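Local coordinates for protein D-aminoacid aminotransferase-like PLP-dependent enzyme (Haemophilus somnus, PDB 3CEB) that probably acts as a pyridoxal-phosphate-dependent class IV aminotransferase-fold enzyme, possibly a 4-amino-4-deoxychorismate lyase, at residues Q42-A47 with H73-Q78; W147-K152 with T158-L163. All coordinates share one frame; numbering follows the deposited sequence.

Interaction 1 (Q42-A47 with H73-Q78); sequences QPFDLA and HDYVLQ
The loop holding F44 runs into helix 46-51 and lies against the start of strand 75-82, with the CA atoms of F44 and D74 8.4 Å apart at their nearest. F44 and Y75 carry most of the contact, and both point toward the opposite segment. Their rings form a T-shaped, edge-to-face pair. The centroids are 4.8 Å apart and the planes stand at 72°. F44 offers the face and Y75 the edge. Y75 CD2 sits over the middle of the F44 ring, 3.5 Å above its plane, and the closest approach between the two rings is F44 CZ to Y75 CD2, 3.6 Å. CE2 of Y75 lies farther toward the CD1 and CE1 side of F44. With chi1 at 71°, Y75 CG is flanked by both N and C of its own backbone, and from there CD2 reaches the F44 face.

The rim of the F44 ring meets the backbone before the strand. F44 CZ approaches H73 O at 3.5 Å, and F44 CE2 lies 3.7 Å from D74 N, which is near the ring plane. That amide is hydrogen-bonded to N71 OD1, as is the N of H73. A weak hydrogen bond of 2.9 Å runs from Y75 N to D74 OD1 at the start of the strand. I49 of helix 46-51 touches both aromatic rings.

This is surface packing. A T-shaped aromatic pair fastens a helix-leading loop to the outermost strand 75-82 of the four-stranded antiparallel sheet in this class IV aminotransferase fold.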
# COMPACT_ATOMS: atom_id res chain seq x y z
N GLN A 42 -22.86 5.06 4.95
CA GLN A 42 -22.64 4.46 6.29
C GLN A 42 -21.45 3.58 6.18
O GLN A 42 -21.58 2.48 5.73
CB GLN A 42 -23.77 3.52 6.67
CG GLN A 42 -25.11 3.94 6.10
CD GLN A 42 -25.76 4.99 6.96
OE1 GLN A 42 -26.12 4.68 8.11
NE2 GLN A 42 -25.90 6.24 6.45
N PRO A 43 -20.29 4.02 6.59
CA PRO A 43 -19.20 3.11 6.30
C PRO A 43 -19.15 1.81 7.12
O PRO A 43 -19.55 1.78 8.25
CB PRO A 43 -17.95 3.95 6.58
CG PRO A 43 -18.41 5.23 7.16
CD PRO A 43 -19.85 5.40 6.81
N PHE A 44 -18.67 0.74 6.51
CA PHE A 44 -18.47 -0.50 7.23
C PHE A 44 -17.43 -0.34 8.31
O PHE A 44 -16.55 0.53 8.25
CB PHE A 44 -18.05 -1.60 6.24
CG PHE A 44 -19.17 -2.01 5.32
CD1 PHE A 44 -20.25 -2.68 5.81
CD2 PHE A 44 -19.17 -1.63 4.01
CE1 PHE A 44 -21.30 -3.01 5.00
CE2 PHE A 44 -20.25 -1.95 3.18
CZ PHE A 44 -21.30 -2.63 3.67
N ASP A 45 -17.53 -1.15 9.34
CA ASP A 45 -16.49 -1.15 10.39
C ASP A 45 -15.55 -2.30 10.03
O ASP A 45 -15.84 -3.47 10.26
CB ASP A 45 -17.15 -1.30 11.75
CG ASP A 45 -16.17 -1.36 12.90
OD1 ASP A 45 -14.96 -1.69 12.71
OD2 ASP A 45 -16.65 -1.12 14.01
N LEU A 46 -14.44 -1.95 9.40
CA LEU A 46 -13.49 -2.94 8.93
C LEU A 46 -12.96 -3.84 10.06
O LEU A 46 -12.73 -5.00 9.87
CB LEU A 46 -12.30 -2.25 8.24
CG LEU A 46 -12.57 -1.37 7.00
CD1 LEU A 46 -11.23 -0.98 6.30
CD2 LEU A 46 -13.53 -2.08 6.04
N ALA A 47 -12.78 -3.30 11.26
CA ALA A 47 -12.29 -4.14 12.36
C ALA A 47 -13.31 -5.21 12.65
O ALA A 47 -12.97 -6.37 12.84
CB ALA A 47 -12.01 -3.30 13.62
N HIS A 73 -21.79 0.73 -0.98
CA HIS A 73 -22.76 0.08 -0.11
C HIS A 73 -22.53 -1.40 0.20
O HIS A 73 -23.32 -2.00 0.90
CB HIS A 73 -24.13 0.21 -0.73
CG HIS A 73 -24.32 -0.73 -1.87
ND1 HIS A 73 -25.06 -1.89 -1.77
CD2 HIS A 73 -23.77 -0.72 -3.11
CE1 HIS A 73 -25.00 -2.53 -2.92
NE2 HIS A 73 -24.22 -1.85 -3.75
N ASP A 74 -21.47 -2.00 -0.31
CA ASP A 74 -21.23 -3.42 -0.10
C ASP A 74 -19.73 -3.68 -0.15
O ASP A 74 -18.95 -2.80 -0.52
CB ASP A 74 -21.91 -4.21 -1.18
CG ASP A 74 -22.09 -5.68 -0.86
OD1 ASP A 74 -21.90 -6.17 0.27
OD2 ASP A 74 -22.51 -6.37 -1.80
N TYR A 75 -19.34 -4.88 0.20
CA TYR A 75 -17.93 -5.23 0.25
C TYR A 75 -17.84 -6.73 0.02
O TYR A 75 -18.84 -7.45 0.08
CB TYR A 75 -17.31 -4.84 1.61
CG TYR A 75 -17.79 -5.72 2.74
CD1 TYR A 75 -17.16 -6.93 3.01
CD2 TYR A 75 -18.91 -5.38 3.49
CE1 TYR A 75 -17.60 -7.78 4.04
CE2 TYR A 75 -19.40 -6.24 4.50
CZ TYR A 75 -18.72 -7.44 4.79
OH TYR A 75 -19.17 -8.28 5.80
N VAL A 76 -16.64 -7.18 -0.31
CA VAL A 76 -16.31 -8.58 -0.41
C VAL A 76 -14.97 -8.76 0.33
O VAL A 76 -13.99 -7.99 0.15
CB VAL A 76 -16.19 -9.06 -1.89
CG1 VAL A 76 -15.61 -10.44 -1.96
CG2 VAL A 76 -17.56 -9.06 -2.58
N LEU A 77 -14.96 -9.75 1.20
CA LEU A 77 -13.74 -10.13 1.91
C LEU A 77 -13.27 -11.40 1.31
O LEU A 77 -14.05 -12.27 1.04
CB LEU A 77 -14.01 -10.39 3.38
CG LEU A 77 -12.87 -11.06 4.16
CD1 LEU A 77 -11.63 -10.16 4.32
CD2 LEU A 77 -13.42 -11.45 5.51
N GLN A 78 -11.97 -11.45 1.12
CA GLN A 78 -11.25 -12.60 0.58
C GLN A 78 -9.96 -12.81 1.36
O GLN A 78 -9.22 -11.87 1.60
CB GLN A 78 -10.86 -12.33 -0.84
CG GLN A 78 -11.95 -12.58 -1.83
CD GLN A 78 -11.46 -12.32 -3.22
OE1 GLN A 78 -11.23 -11.17 -3.59
NE2 GLN A 78 -11.26 -13.37 -3.99

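Interaction 2 (W147-K152 with T158-L163); sequences WITPDK and TQRAKL
The end of strand 146-150 and the first turns of helix 158-165 face each other, and their CA atoms come nearest at T149 and R160, 8.2 Å apart. Five residues separate the two segments. R160 bridges the gap with its side chain. Its CG is anti to the backbone N (chi1 171°) and the rest of the chain runs straight out, carrying the guanidinium to the strand end.

There R160 NH2 donates to P150 O at 2.8 Å, with an N-H...O angle of 163°. The carbonyl oxygen lies close to the guanidinium plane, so it is met at the edge of that group. From the carbonyl's side, the donor is tilted 19° out of the carbonyl plane. NE is engaged through water 1, whose oxygen accepts from R160 NE at 2.8 Å. The same water donates to P150 O and to T149 OG1, at 2.7 Å from the latter. P150 O is thus gripped by R160 NH2 and by water. T149 OG1 also bonds to L139 O of the neighbouring strand. T149 CG2 packs obliquely against the guanidinium, 4.1 Å from R160 NE. A second, weaker water link joins R160 NH2 to D151 O. The R160 side chain also touches N138, P153 and I188. At the start of the same helix, T158 OG1 and Q159 N bind the phosphate of the modified lysine at position 103.

In this mostly buried contact, main-chain oxygens and water serve the polar end of R160. The D151 carboxylate is not in contact with it, D151 OD1 being 6.4 Å from R160 NH2, though it may still help offset the charge. The chemistry therefore ties helix to strand within a beta-alpha-beta unit through carbonyl and water bonds.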
# COMPACT_ATOMS: atom_id res chain seq x y z
N TRP A 147 15.67 5.97 7.54
CA TRP A 147 14.91 5.63 6.36
C TRP A 147 14.02 6.80 5.96
O TRP A 147 13.20 7.27 6.73
CB TRP A 147 14.02 4.41 6.60
CG TRP A 147 14.73 3.11 6.73
CD1 TRP A 147 15.00 2.45 7.89
CD2 TRP A 147 15.23 2.29 5.68
NE1 TRP A 147 15.65 1.28 7.63
CE2 TRP A 147 15.79 1.15 6.28
CE3 TRP A 147 15.23 2.39 4.30
CZ2 TRP A 147 16.38 0.14 5.54
CZ3 TRP A 147 15.81 1.39 3.57
CH2 TRP A 147 16.38 0.27 4.20
N ILE A 148 14.21 7.24 4.73
CA ILE A 148 13.50 8.38 4.15
C ILE A 148 12.49 7.88 3.12
O ILE A 148 12.80 7.01 2.32
CB ILE A 148 14.48 9.37 3.46
CG1 ILE A 148 15.38 10.08 4.47
CG2 ILE A 148 13.72 10.47 2.70
CD1 ILE A 148 16.10 9.18 5.34
N THR A 149 11.29 8.42 3.16
CA THR A 149 10.28 8.09 2.15
C THR A 149 9.83 9.37 1.47
O THR A 149 9.85 10.42 2.10
CB THR A 149 9.08 7.34 2.82
OG1 THR A 149 8.27 6.74 1.81
CG2 THR A 149 8.23 8.27 3.71
N PRO A 150 9.40 9.29 0.19
CA PRO A 150 8.95 10.46 -0.57
C PRO A 150 7.77 11.17 0.04
O PRO A 150 6.77 10.52 0.37
CB PRO A 150 8.53 9.84 -1.90
CG PRO A 150 9.30 8.61 -1.98
CD PRO A 150 9.47 8.09 -0.65
N ASP A 151 7.86 12.49 0.20
CA ASP A 151 6.72 13.22 0.78
C ASP A 151 5.54 13.25 -0.18
O ASP A 151 4.44 13.45 0.28
CB ASP A 151 7.05 14.64 1.34
CG ASP A 151 7.45 15.63 0.27
OD1 ASP A 151 7.69 15.16 -0.87
OD2 ASP A 151 7.54 16.85 0.55
N LYS A 152 5.75 12.99 -1.48
CA LYS A 152 4.61 12.92 -2.48
C LYS A 152 4.45 11.61 -3.20
O LYS A 152 4.73 11.51 -4.37
CB LYS A 152 4.78 13.94 -3.60
CG LYS A 152 3.82 15.09 -3.49
CD LYS A 152 3.59 15.49 -2.00
CE LYS A 152 2.58 16.64 -1.88
NZ LYS A 152 2.19 16.86 -0.46
N THR A 158 -0.97 2.66 4.14
CA THR A 158 -1.31 2.54 5.54
C THR A 158 -0.00 2.24 6.26
O THR A 158 0.25 2.77 7.32
CB THR A 158 -2.40 1.49 5.83
OG1 THR A 158 -2.01 0.22 5.32
CG2 THR A 158 -3.75 1.89 5.21
N GLN A 159 0.87 1.45 5.66
CA GLN A 159 2.09 1.04 6.38
C GLN A 159 2.98 2.28 6.55
O GLN A 159 3.54 2.56 7.61
CB GLN A 159 2.81 -0.05 5.58
CG GLN A 159 4.09 -0.64 6.24
CD GLN A 159 3.75 -1.45 7.45
OE1 GLN A 159 4.02 -1.03 8.57
NE2 GLN A 159 3.09 -2.59 7.24
N ARG A 160 3.07 3.01 5.47
CA ARG A 160 3.80 4.26 5.44
C ARG A 160 3.25 5.18 6.52
O ARG A 160 4.00 5.77 7.29
CB ARG A 160 3.67 4.90 4.05
CG ARG A 160 4.19 6.32 3.89
CD ARG A 160 3.81 6.86 2.52
NE ARG A 160 4.46 8.13 2.18
CZ ARG A 160 4.01 9.31 2.57
NH1 ARG A 160 2.94 9.39 3.32
NH2 ARG A 160 4.67 10.39 2.24
N ALA A 161 1.93 5.29 6.61
CA ALA A 161 1.30 6.18 7.62
C ALA A 161 1.70 5.79 9.07
O ALA A 161 1.97 6.66 9.91
CB ALA A 161 -0.21 6.21 7.43
N LYS A 162 1.75 4.49 9.35
CA LYS A 162 2.04 4.01 10.71
C LYS A 162 3.49 4.25 10.99
O LYS A 162 3.88 4.60 12.11
CB LYS A 162 1.69 2.50 10.86
CG LYS A 162 2.20 1.73 12.12
CD LYS A 162 1.40 1.93 13.44
N LEU A 163 4.32 4.07 9.97
CA LEU A 163 5.74 4.18 10.20
C LEU A 163 6.08 5.65 10.46
O LEU A 163 6.88 5.98 11.36
CB LEU A 163 6.54 3.55 9.05
CG LEU A 163 6.51 2.01 8.98
CD1 LEU A 163 7.18 1.60 7.76
CD2 LEU A 163 7.18 1.32 10.16
O HOH W 1 6.38 7.78 0.22
O HOH W 2 4.50 13.52 3.54

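In the fold
From the N terminus, the chain forms strand 7-14 and helix 21-35 before reaching 42-47. Interaction 1 then closes a loop of 25 residues that includes most of helix 46-51 and strand 63-70, and ties the approach to that helix to edge strand 75-82. The chain next passes through strand 90-94, the cofactor-bearing position 103 and strand 138-143. Interaction 2 closes a much shorter loop between strand 146-150 and helix 158-165. The two contacts follow in series, neither nested nor crossed. The centres of interactions 1 and 2 are about 25 Å apart, on opposite sides of the chain's centre. Helix 21-35 touches residues of 42-47 and of 158-163, so it links the two regions.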